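Local coordinates for protein endo-N-acetyl-beta-D-glucosaminidase (Hypocrea jecorina, PDB 4AC1) that probably hydrolyses the N,N'-diacetylchitobiose core of N-linked glycans, acting as a family 18 endoglycosidase responsible for deglycosylating the fungus's own cellulases, at residues M22-T34 / W269-L283. Residues are numbered along the deposited sequence; the frame is centred on the assembly and turned at random.
Sequences MLPLITEKGIALT and WEWAQIVTVILRPGL. Unlike the reference sequence in segment 269-283: Val277 (reference Glu). With ZN (zinc ion), chain H; NAG (2-acetamido-2-deoxy-beta-D-glucopyranose), chain B.
Trp269, Gln273 and Thr276, spaced four and three residues apart, meet the loop that runs from Glu28 to Ala32 in a helix-to-loop contact closing the ring of the GH18 (beta/alpha)8 barrel. The C-terminal helix 270-279 lies on the outside of the barrel, beside the short helix 24-27 and the chain leading into strand 35-42, while Thr276 also packs on Leu5 of strand 4-9. The contact illustrates a general principle, the pairing of apolar contacts with a few directed hydrogen bonds. At one end the indole of Trp269 carries Glu28 over a face: Glu28 CG stands 3.5 Å from the centroid of the five-membered ring of Trp269, a CH-pi contact, and the carboxylate stacks 16° from the ring plane. With chi1 at 55°, Trp269 holds its own CG between its backbone N and carbonyl carbon, turning the indole beneath Glu28 and bringing Trp269 CE3 to 3.3 Å from Pro24 CB. With the indole replaced by an alanine, Glu28 CG would probably lose its ring face and Pro24 CB its neighbour, opening a gap there. Lys29 NZ forms a salt bridge with Glu28 OE1 at 2.8 Å. Deeper in, Ala272 CB packs against Leu25 CD2 and Ile31 CG2. Gln273 extends beyond CG to donate from NE2 to Lys29 O at 2.8 Å, in the carbonyl plane. Farther along, a water bridges Ala32 O and Arg280 NE, while Arg280 NH2 is salt-bridged to Asp1. Thr276 OG1 works in both directions, donating to Ala272 O at 2.8 Å and accepting the N-H of Ala32, N to OG1 2.9 Å, with an N-H...O angle of 168°.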
ATOM      1  N   MET A  22      -5.604   7.121 -14.276  1.00  6.25           N
ATOM      2  CA  MET A  22      -4.926   7.554 -13.062  1.00  6.32           C
ATOM      3  C   MET A  22      -4.382   8.973 -13.181  1.00  6.05           C
ATOM      4  O   MET A  22      -3.965   9.554 -12.177  1.00  6.79           O
ATOM      5  CB  MET A  22      -3.804   6.596 -12.668  1.00  6.88           C
ATOM      6  CG  MET A  22      -2.684   6.485 -13.699  1.00  5.89           C
ATOM      7  SD  MET A  22      -1.410   5.276 -13.269  1.00  9.18           S
ATOM      8  CE  MET A  22      -2.263   3.709 -13.523  1.00  7.99           C
ATOM      9  N   LEU A  23      -4.409   9.537 -14.387  1.00  6.26           N
ATOM     10  CA  LEU A  23      -3.727  10.804 -14.653  1.00  6.42           C
ATOM     11  C   LEU A  23      -4.298  12.061 -13.978  1.00  6.61           C
ATOM     12  O   LEU A  23      -3.537  13.004 -13.751  1.00  7.01           O
ATOM     13  CB  LEU A  23      -3.519  11.042 -16.159  1.00  6.50           C
ATOM     14  CG  LEU A  23      -2.748   9.926 -16.881  1.00  6.97           C
ATOM     15  CD1 LEU A  23      -2.756  10.188 -18.368  1.00  7.93           C
ATOM     16  CD2 LEU A  23      -1.329   9.777 -16.353  1.00  7.09           C
ATOM     17  N   PRO A  24      -5.611  12.084 -13.636  1.00  6.29           N
ATOM     18  CA  PRO A  24      -6.078  13.280 -12.921  1.00  6.91           C
ATOM     19  C   PRO A  24      -5.315  13.539 -11.625  1.00  7.42           C
ATOM     20  O   PRO A  24      -5.240  14.671 -11.174  1.00  7.02           O
ATOM     21  CB  PRO A  24      -7.541  12.956 -12.632  1.00  6.77           C
ATOM     22  CG  PRO A  24      -7.944  12.105 -13.806  1.00  6.59           C
ATOM     23  CD  PRO A  24      -6.743  11.205 -14.011  1.00  6.39           C
ATOM     24  N   LEU A  25      -4.720  12.496 -11.051  1.00  6.95           N
ATOM     25  CA  LEU A  25      -3.924  12.640  -9.839  1.00  7.40           C
ATOM     26  C   LEU A  25      -2.680  13.499 -10.025  1.00  7.38           C
ATOM     27  O   LEU A  25      -2.128  14.006  -9.038  1.00  7.28           O
ATOM     28  CB  LEU A  25      -3.527  11.265  -9.292  1.00  6.75           C
ATOM     29  CG  LEU A  25      -4.675  10.489  -8.658  1.00  6.84           C
ATOM     30  CD1 LEU A  25      -4.280   9.044  -8.470  1.00  7.66           C
ATOM     31  CD2 LEU A  25      -5.093  11.123  -7.321  1.00  7.05           C
ATOM     32  N   ILE A  26      -2.240  13.669 -11.276  1.00  7.95           N
ATOM     33  CA  ILE A  26      -1.115  14.567 -11.568  1.00  8.76           C
ATOM     34  C   ILE A  26      -1.496  15.793 -12.383  1.00  9.64           C
ATOM     35  O   ILE A  26      -0.699  16.727 -12.480  1.00 11.07           O
ATOM     36  CB  ILE A  26       0.106  13.851 -12.251  1.00  9.05           C
ATOM     37  CG1 ILE A  26      -0.298  13.218 -13.590  1.00  9.07           C
ATOM     38  CG2 ILE A  26       0.749  12.851 -11.286  1.00  8.83           C
ATOM     39  CD1 ILE A  26       0.863  12.865 -14.512  1.00  9.72           C
ATOM     40  N   THR A  27      -2.683  15.803 -12.978  1.00  9.36           N
ATOM     41  CA  THR A  27      -3.080  16.925 -13.837  0.50  9.37           C
ATOM     42  C   THR A  27      -3.988  17.917 -13.127  1.00  9.58           C
ATOM     43  O   THR A  27      -3.922  19.118 -13.394  1.00 10.09           O
ATOM     44  CB  THR A  27      -3.752  16.475 -15.147  0.50  9.28           C
ATOM     45  OG1 THR A  27      -4.943  15.736 -14.846  0.50  8.05           O
ATOM     46  CG2 THR A  27      -2.792  15.635 -16.001  0.50  9.09           C
ATOM     47  N   GLU A  28      -4.828  17.438 -12.214  1.00  9.10           N
ATOM     48  CA  GLU A  28      -5.694  18.346 -11.448  1.00  9.37           C
ATOM     49  C   GLU A  28      -4.877  19.135 -10.425  1.00  9.69           C
ATOM     50  O   GLU A  28      -3.873  18.646  -9.916  1.00  9.54           O
ATOM     51  CB  GLU A  28      -6.843  17.587 -10.783  1.00  8.92           C
ATOM     52  CG  GLU A  28      -7.784  16.877 -11.750  1.00 10.60           C
ATOM     53  CD  GLU A  28      -8.706  17.821 -12.496  1.00 12.86           C
ATOM     54  OE1 GLU A  28      -9.041  18.892 -11.950  1.00 13.34           O
ATOM     55  OE2 GLU A  28      -9.100  17.480 -13.629  1.00 15.10           O
ATOM     56  N   LYS A  29      -5.295  20.361 -10.130  1.00 10.32           N
ATOM     57  CA  LYS A  29      -4.456  21.249  -9.330  1.00 10.59           C
ATOM     58  C   LYS A  29      -4.432  20.870  -7.853  1.00 10.09           C
ATOM     59  O   LYS A  29      -5.394  20.301  -7.328  1.00 10.17           O
ATOM     60  CB  LYS A  29      -4.859  22.721  -9.499  0.50 11.05           C
ATOM     61  CG  LYS A  29      -6.346  22.983  -9.500  0.50 13.70           C
ATOM     62  CD  LYS A  29      -6.891  22.985 -10.920  0.50 16.88           C
ATOM     63  CE  LYS A  29      -8.339  22.537 -10.954  0.50 18.93           C
ATOM     64  NZ  LYS A  29      -8.475  21.139 -10.453  1.00 21.20           N
ATOM     65  N   GLY A  30      -3.311  21.165  -7.205  1.00  9.86           N
ATOM     66  CA  GLY A  30      -3.193  21.037  -5.755  1.00  9.00           C
ATOM     67  C   GLY A  30      -3.053  19.626  -5.209  1.00  8.76           C
ATOM     68  O   GLY A  30      -3.561  19.340  -4.130  1.00  9.34           O
ATOM     69  N   ILE A  31      -2.376  18.747  -5.948  1.00  7.92           N
ATOM     70  CA  ILE A  31      -2.183  17.365  -5.500  1.00  7.43           C
ATOM     71  C   ILE A  31      -0.694  17.086  -5.393  1.00  6.92           C
ATOM     72  O   ILE A  31       0.071  17.374  -6.328  1.00  7.69           O
ATOM     73  CB  ILE A  31      -2.840  16.351  -6.464  1.00  6.79           C
ATOM     74  CG1 ILE A  31      -4.334  16.663  -6.643  1.00  7.36           C
ATOM     75  CG2 ILE A  31      -2.648  14.922  -5.947  1.00  7.06           C
ATOM     76  CD1 ILE A  31      -5.029  15.769  -7.630  1.00  7.97           C
ATOM     77  N   ALA A  32      -0.274  16.553  -4.248  1.00  6.38           N
ATOM     78  CA  ALA A  32       1.123  16.176  -4.068  1.00  5.99           C
ATOM     79  C   ALA A  32       1.207  14.671  -3.872  1.00  5.66           C
ATOM     80  O   ALA A  32       1.584  14.188  -2.799  1.00  5.85           O
ATOM     81  CB  ALA A  32       1.755  16.936  -2.889  1.00  6.85           C
ATOM     82  N   LEU A  33       0.813  13.929  -4.904  1.00  5.59           N
ATOM     83  CA  LEU A  33       0.865  12.479  -4.842  1.00  5.15           C
ATOM     84  C   LEU A  33       2.311  12.019  -4.878  1.00  5.28           C
ATOM     85  O   LEU A  33       3.052  12.443  -5.757  1.00  5.89           O
ATOM     86  CB  LEU A  33       0.133  11.878  -6.037  1.00  5.37           C
ATOM     87  CG  LEU A  33       0.011  10.355  -6.037  1.00  5.43           C
ATOM     88  CD1 LEU A  33      -0.974   9.911  -4.970  1.00  6.50           C
ATOM     89  CD2 LEU A  33      -0.432   9.861  -7.390  1.00  6.38           C
ATOM     90  N   THR A  34       2.737  11.198  -3.921  1.00  4.78           N
ATOM     91  CA  THR A  34       4.105  10.683  -3.954  1.00  4.93           C
ATOM     92  C   THR A  34       4.192   9.250  -4.477  1.00  4.64           C
ATOM     93  O   THR A  34       5.195   8.887  -5.071  1.00  4.42           O
ATOM     94  CB  THR A  34       4.793  10.802  -2.593  1.00  4.86           C
ATOM     95  OG1 THR A  34       4.048  10.060  -1.626  1.00  4.62           O
ATOM     96  CG2 THR A  34       4.873  12.258  -2.155  1.00  5.69           C
ATOM     97  N   TRP A 269     -10.304  12.275  -7.784  1.00  7.00           N
ATOM     98  CA  TRP A 269      -9.071  13.000  -7.437  1.00  6.88           C
ATOM     99  C   TRP A 269      -9.268  14.055  -6.353  1.00  6.46           C
ATOM    100  O   TRP A 269      -8.286  14.548  -5.787  1.00  6.31           O
ATOM    101  CB  TRP A 269      -8.489  13.684  -8.676  1.00  7.02           C
ATOM    102  CG  TRP A 269      -9.490  14.575  -9.332  1.00  7.16           C
ATOM    103  CD1 TRP A 269      -9.793  15.853  -8.977  1.00  7.31           C
ATOM    104  CD2 TRP A 269     -10.348  14.243 -10.430  1.00  9.17           C
ATOM    105  NE1 TRP A 269     -10.783  16.348  -9.801  1.00  8.46           N
ATOM    106  CE2 TRP A 269     -11.142  15.382 -10.701  1.00  8.27           C
ATOM    107  CE3 TRP A 269     -10.530  13.093 -11.207  1.00  8.54           C
ATOM    108  CZ2 TRP A 269     -12.093  15.412 -11.732  1.00 10.00           C
ATOM    109  CZ3 TRP A 269     -11.462  13.126 -12.244  1.00 11.36           C
ATOM    110  CH2 TRP A 269     -12.238  14.276 -12.487  1.00 10.01           C
ATOM    111  N   GLU A 270     -10.520  14.417  -6.054  1.00  6.59           N
ATOM    112  CA  GLU A 270     -10.750  15.443  -5.047  1.00  6.98           C
ATOM    113  C   GLU A 270     -10.246  15.027  -3.665  1.00  6.38           C
ATOM    114  O   GLU A 270      -9.758  15.868  -2.912  1.00  6.38           O
ATOM    115  CB  GLU A 270     -12.208  15.881  -5.003  1.00  7.72           C
ATOM    116  CG  GLU A 270     -12.606  16.679  -6.230  1.00  8.79           C
ATOM    117  CD  GLU A 270     -14.050  17.118  -6.222  1.00 10.95           C
ATOM    118  OE1 GLU A 270     -14.813  16.642  -5.364  1.00 12.27           O
ATOM    119  OE2 GLU A 270     -14.433  17.936  -7.099  1.00 12.65           O
ATOM    120  N   TRP A 271     -10.330  13.730  -3.354  1.00  6.20           N
ATOM    121  CA  TRP A 271      -9.766  13.202  -2.120  1.00  5.45           C
ATOM    122  C   TRP A 271      -8.289  13.591  -1.986  1.00  5.40           C
ATOM    123  O   TRP A 271      -7.877  14.132  -0.972  1.00  4.73           O
ATOM    124  CB  TRP A 271      -9.912  11.676  -2.085  1.00  5.96           C
ATOM    125  CG  TRP A 271      -9.441  11.038  -0.805  1.00  5.38           C
ATOM    126  CD1 TRP A 271     -10.187  10.823   0.317  1.00  6.85           C
ATOM    127  CD2 TRP A 271      -8.127  10.542  -0.522  1.00  4.91           C
ATOM    128  NE1 TRP A 271      -9.424  10.220   1.284  1.00  6.05           N
ATOM    129  CE2 TRP A 271      -8.153  10.033   0.795  1.00  5.58           C
ATOM    130  CE3 TRP A 271      -6.933  10.471  -1.253  1.00  5.56           C
ATOM    131  CZ2 TRP A 271      -7.027   9.474   1.400  1.00  4.67           C
ATOM    132  CZ3 TRP A 271      -5.814   9.903  -0.647  1.00  5.40           C
ATOM    133  CH2 TRP A 271      -5.870   9.401   0.660  1.00  5.02           C
ATOM    134  N   ALA A 272      -7.501  13.324  -3.032  1.00  5.45           N
ATOM    135  CA  ALA A 272      -6.076  13.649  -3.002  1.00  5.94           C
ATOM    136  C   ALA A 272      -5.803  15.141  -2.869  1.00  5.55           C
ATOM    137  O   ALA A 272      -4.826  15.519  -2.243  1.00  6.04           O
ATOM    138  CB  ALA A 272      -5.356  13.070  -4.219  1.00  6.26           C
ATOM    139  N   GLN A 273      -6.664  15.975  -3.453  1.00  5.47           N
ATOM    140  CA  GLN A 273      -6.587  17.423  -3.242  1.00  6.12           C
ATOM    141  C   GLN A 273      -6.799  17.808  -1.772  1.00  6.36           C
ATOM    142  O   GLN A 273      -6.018  18.554  -1.199  1.00  6.85           O
ATOM    143  CB  GLN A 273      -7.615  18.145  -4.118  1.00  6.50           C
ATOM    144  CG  GLN A 273      -7.356  18.043  -5.607  1.00  6.88           C
ATOM    145  CD  GLN A 273      -8.436  18.688  -6.443  1.00  8.80           C
ATOM    146  OE1 GLN A 273      -9.625  18.513  -6.177  1.00 10.29           O
ATOM    147  NE2 GLN A 273      -8.032  19.393  -7.488  1.00  8.94           N
ATOM    148  N   ILE A 274      -7.846  17.261  -1.160  1.00  6.36           N
ATOM    149  CA  ILE A 274      -8.137  17.528   0.245  1.00  7.61           C
ATOM    150  C   ILE A 274      -7.008  17.054   1.154  1.00  6.58           C
ATOM    151  O   ILE A 274      -6.564  17.775   2.054  1.00  6.55           O
ATOM    152  CB  ILE A 274      -9.500  16.902   0.654  1.00  8.25           C
ATOM    153  CG1 ILE A 274     -10.633  17.657  -0.052  1.00 10.50           C
ATOM    154  CG2 ILE A 274      -9.685  16.915   2.173  1.00  9.70           C
ATOM    155  CD1 ILE A 274     -12.013  17.169   0.263  1.00  9.90           C
ATOM    156  N   VAL A 275      -6.525  15.838   0.915  1.00  6.71           N
ATOM    157  CA  VAL A 275      -5.448  15.305   1.755  1.00  6.08           C
ATOM    158  C   VAL A 275      -4.126  16.041   1.526  1.00  5.30           C
ATOM    159  O   VAL A 275      -3.342  16.180   2.446  1.00  5.51           O
ATOM    160  CB  VAL A 275      -5.324  13.763   1.633  1.00  5.90           C
ATOM    161  CG1 VAL A 275      -4.245  13.237   2.541  1.00  6.92           C
ATOM    162  CG2 VAL A 275      -6.635  13.126   2.012  1.00  7.96           C
ATOM    163  N   THR A 276      -3.900  16.531   0.311  1.00  5.44           N
ATOM    164  CA  THR A 276      -2.755  17.408   0.063  1.00  6.09           C
ATOM    165  C   THR A 276      -2.855  18.694   0.902  1.00  6.01           C
ATOM    166  O   THR A 276      -1.851  19.139   1.486  1.00  7.05           O
ATOM    167  CB  THR A 276      -2.588  17.727  -1.430  1.00  5.40           C
ATOM    168  OG1 THR A 276      -2.261  16.523  -2.144  1.00  6.25           O
ATOM    169  CG2 THR A 276      -1.464  18.741  -1.649  1.00  6.46           C
ATOM    170  N   VAL A 277      -4.055  19.277   0.995  1.00  6.83           N
ATOM    171  CA  VAL A 277      -4.219  20.467   1.844  1.00  8.42           C
ATOM    172  C   VAL A 277      -3.953  20.146   3.319  1.00  7.92           C
ATOM    173  O   VAL A 277      -3.419  20.975   4.059  1.00  8.43           O
ATOM    174  CB  VAL A 277      -5.595  21.151   1.706  1.00  9.07           C
ATOM    175  CG1 VAL A 277      -5.597  22.476   2.465  1.00 11.77           C
ATOM    176  CG2 VAL A 277      -5.937  21.437   0.268  1.00 11.78           C
ATOM    177  N   ILE A 278      -4.312  18.943   3.751  1.00  6.80           N
ATOM    178  CA  ILE A 278      -4.031  18.511   5.118  1.00  6.89           C
ATOM    179  C   ILE A 278      -2.525  18.333   5.375  1.00  6.66           C
ATOM    180  O   ILE A 278      -1.992  18.809   6.392  1.00  6.78           O
ATOM    181  CB  ILE A 278      -4.791  17.199   5.445  1.00  7.07           C
ATOM    182  CG1 ILE A 278      -6.300  17.454   5.454  1.00  7.04           C
ATOM    183  CG2 ILE A 278      -4.281  16.578   6.754  1.00  6.85           C
ATOM    184  CD1 ILE A 278      -7.150  16.185   5.560  1.00  9.26           C
ATOM    185  N   LEU A 279      -1.831  17.655   4.463  1.00  6.19           N
ATOM    186  CA  LEU A 279      -0.450  17.256   4.691  1.00  6.51           C
ATOM    187  C   LEU A 279       0.548  18.341   4.342  1.00  6.68           C
ATOM    188  O   LEU A 279       1.628  18.425   4.938  1.00  6.78           O
ATOM    189  CB  LEU A 279      -0.138  16.046   3.829  1.00  6.57           C
ATOM    190  CG  LEU A 279      -0.818  14.742   4.219  1.00  6.41           C
ATOM    191  CD1 LEU A 279      -0.482  13.661   3.178  1.00  6.16           C
ATOM    192  CD2 LEU A 279      -0.404  14.311   5.626  1.00  8.18           C
ATOM    193  N   ARG A 280       0.196  19.133   3.337  1.00  7.02           N
ATOM    194  CA  ARG A 280       1.062  20.190   2.832  1.00  7.69           C
ATOM    195  C   ARG A 280       0.283  21.499   2.677  1.00  8.22           C
ATOM    196  O   ARG A 280       0.093  21.986   1.559  1.00  8.17           O
ATOM    197  CB  ARG A 280       1.703  19.761   1.507  1.00  7.80           C
ATOM    198  CG  ARG A 280       2.695  18.607   1.647  1.00  6.44           C
ATOM    199  CD  ARG A 280       3.334  18.195   0.328  1.00  7.65           C
ATOM    200  NE  ARG A 280       4.052  16.932   0.492  1.00  7.86           N
ATOM    201  CZ  ARG A 280       5.353  16.823   0.744  1.00  8.15           C
ATOM    202  NH1 ARG A 280       6.124  17.911   0.834  1.00  9.66           N
ATOM    203  NH2 ARG A 280       5.891  15.622   0.892  1.00  9.66           N
ATOM    204  N   PRO A 281      -0.162  22.075   3.812  1.00  9.50           N
ATOM    205  CA  PRO A 281      -1.043  23.252   3.756  1.00 10.87           C
ATOM    206  C   PRO A 281      -0.356  24.517   3.230  1.00 11.75           C
ATOM    207  O   PRO A 281      -1.039  25.480   2.901  1.00 12.65           O
ATOM    208  CB  PRO A 281      -1.506  23.434   5.207  1.00 11.29           C
ATOM    209  CG  PRO A 281      -0.511  22.708   6.042  1.00 11.44           C
ATOM    210  CD  PRO A 281       0.119  21.642   5.193  1.00  9.61           C
ATOM    211  N   GLY A 282       0.973  24.509   3.137  1.00 11.54           N
ATOM    212  CA  GLY A 282       1.713  25.653   2.606  1.00 13.19           C
ATOM    213  C   GLY A 282       2.012  25.579   1.120  1.00 14.13           C
ATOM    214  O   GLY A 282       2.652  26.479   0.566  1.00 14.24           O
ATOM    215  N   LEU A 283       1.567  24.501   0.474  1.00 15.33           N
ATOM    216  CA  LEU A 283       1.739  24.326  -0.968  1.00 16.86           C
ATOM    217  C   LEU A 283       0.807  25.262  -1.734  1.00 17.35           C
ATOM    218  O   LEU A 283       1.242  25.967  -2.642  1.00 18.48           O
ATOM    219  CB  LEU A 283       1.490  22.863  -1.376  1.00 16.83           C
ATOM    220  CG  LEU A 283       1.808  22.412  -2.807  1.00 17.76           C
ATOM    221  CD1 LEU A 283       3.311  22.388  -3.062  1.00 18.96           C
ATOM    222  CD2 LEU A 283       1.198  21.050  -3.081  1.00 18.98           C
TER
HETATM  223 ZN    ZN H1292     -16.391  18.535  -7.512  0.75 13.61          ZN
HETATM  224  C1  NAG B 301      -7.051  21.423   9.878  1.00 15.62           C
HETATM  225  C2  NAG B 301      -7.693  22.387   8.878  1.00 16.54           C
HETATM  226  C3  NAG B 301      -7.457  23.858   9.233  1.00 18.60           C
HETATM  227  C4  NAG B 301      -7.598  24.150  10.724  1.00 19.24           C
HETATM  228  C5  NAG B 301      -6.915  23.093  11.595  1.00 18.39           C
HETATM  229  C6  NAG B 301      -7.235  23.278  13.076  1.00 19.68           C
HETATM  230  C7  NAG B 301      -7.960  21.512   6.624  1.00 16.84           C
HETATM  231  C8  NAG B 301      -7.325  21.280   5.288  1.00 17.29           C
HETATM  232  N2  NAG B 301      -7.202  22.107   7.539  1.00 16.78           N
HETATM  233  O3  NAG B 301      -8.394  24.665   8.554  1.00 19.18           O
HETATM  234  O4  NAG B 301      -7.040  25.422  10.978  1.00 21.74           O
HETATM  235  O5  NAG B 301      -7.349  21.804  11.210  1.00 16.71           O
HETATM  236  O6  NAG B 301      -8.625  23.168  13.324  1.00 21.05           O
HETATM  237  O7  NAG B 301      -9.120  21.161   6.829  1.00 17.85           O
HETATM  238  O   HOH W   1     -10.213  19.720  -9.562  1.00 24.91           O
HETATM  239  O   HOH W   2      -5.172  20.808  -2.617  1.00 17.24           O
HETATM  240  O   HOH W   3       2.482  14.636  -0.129  1.00  6.89           O
HETATM  241  O   HOH W   4     -17.138  17.428  -6.071  1.00 22.18           O
HETATM  242  O   HOH W   5     -18.317  19.204  -8.017  1.00 21.63           O
HETATM  243  O   HOH W   6     -15.629  19.943  -9.089  1.00 18.52           O
HETATM  244  O   HOH W   7     -16.228  20.150  -6.172  1.00 20.10           O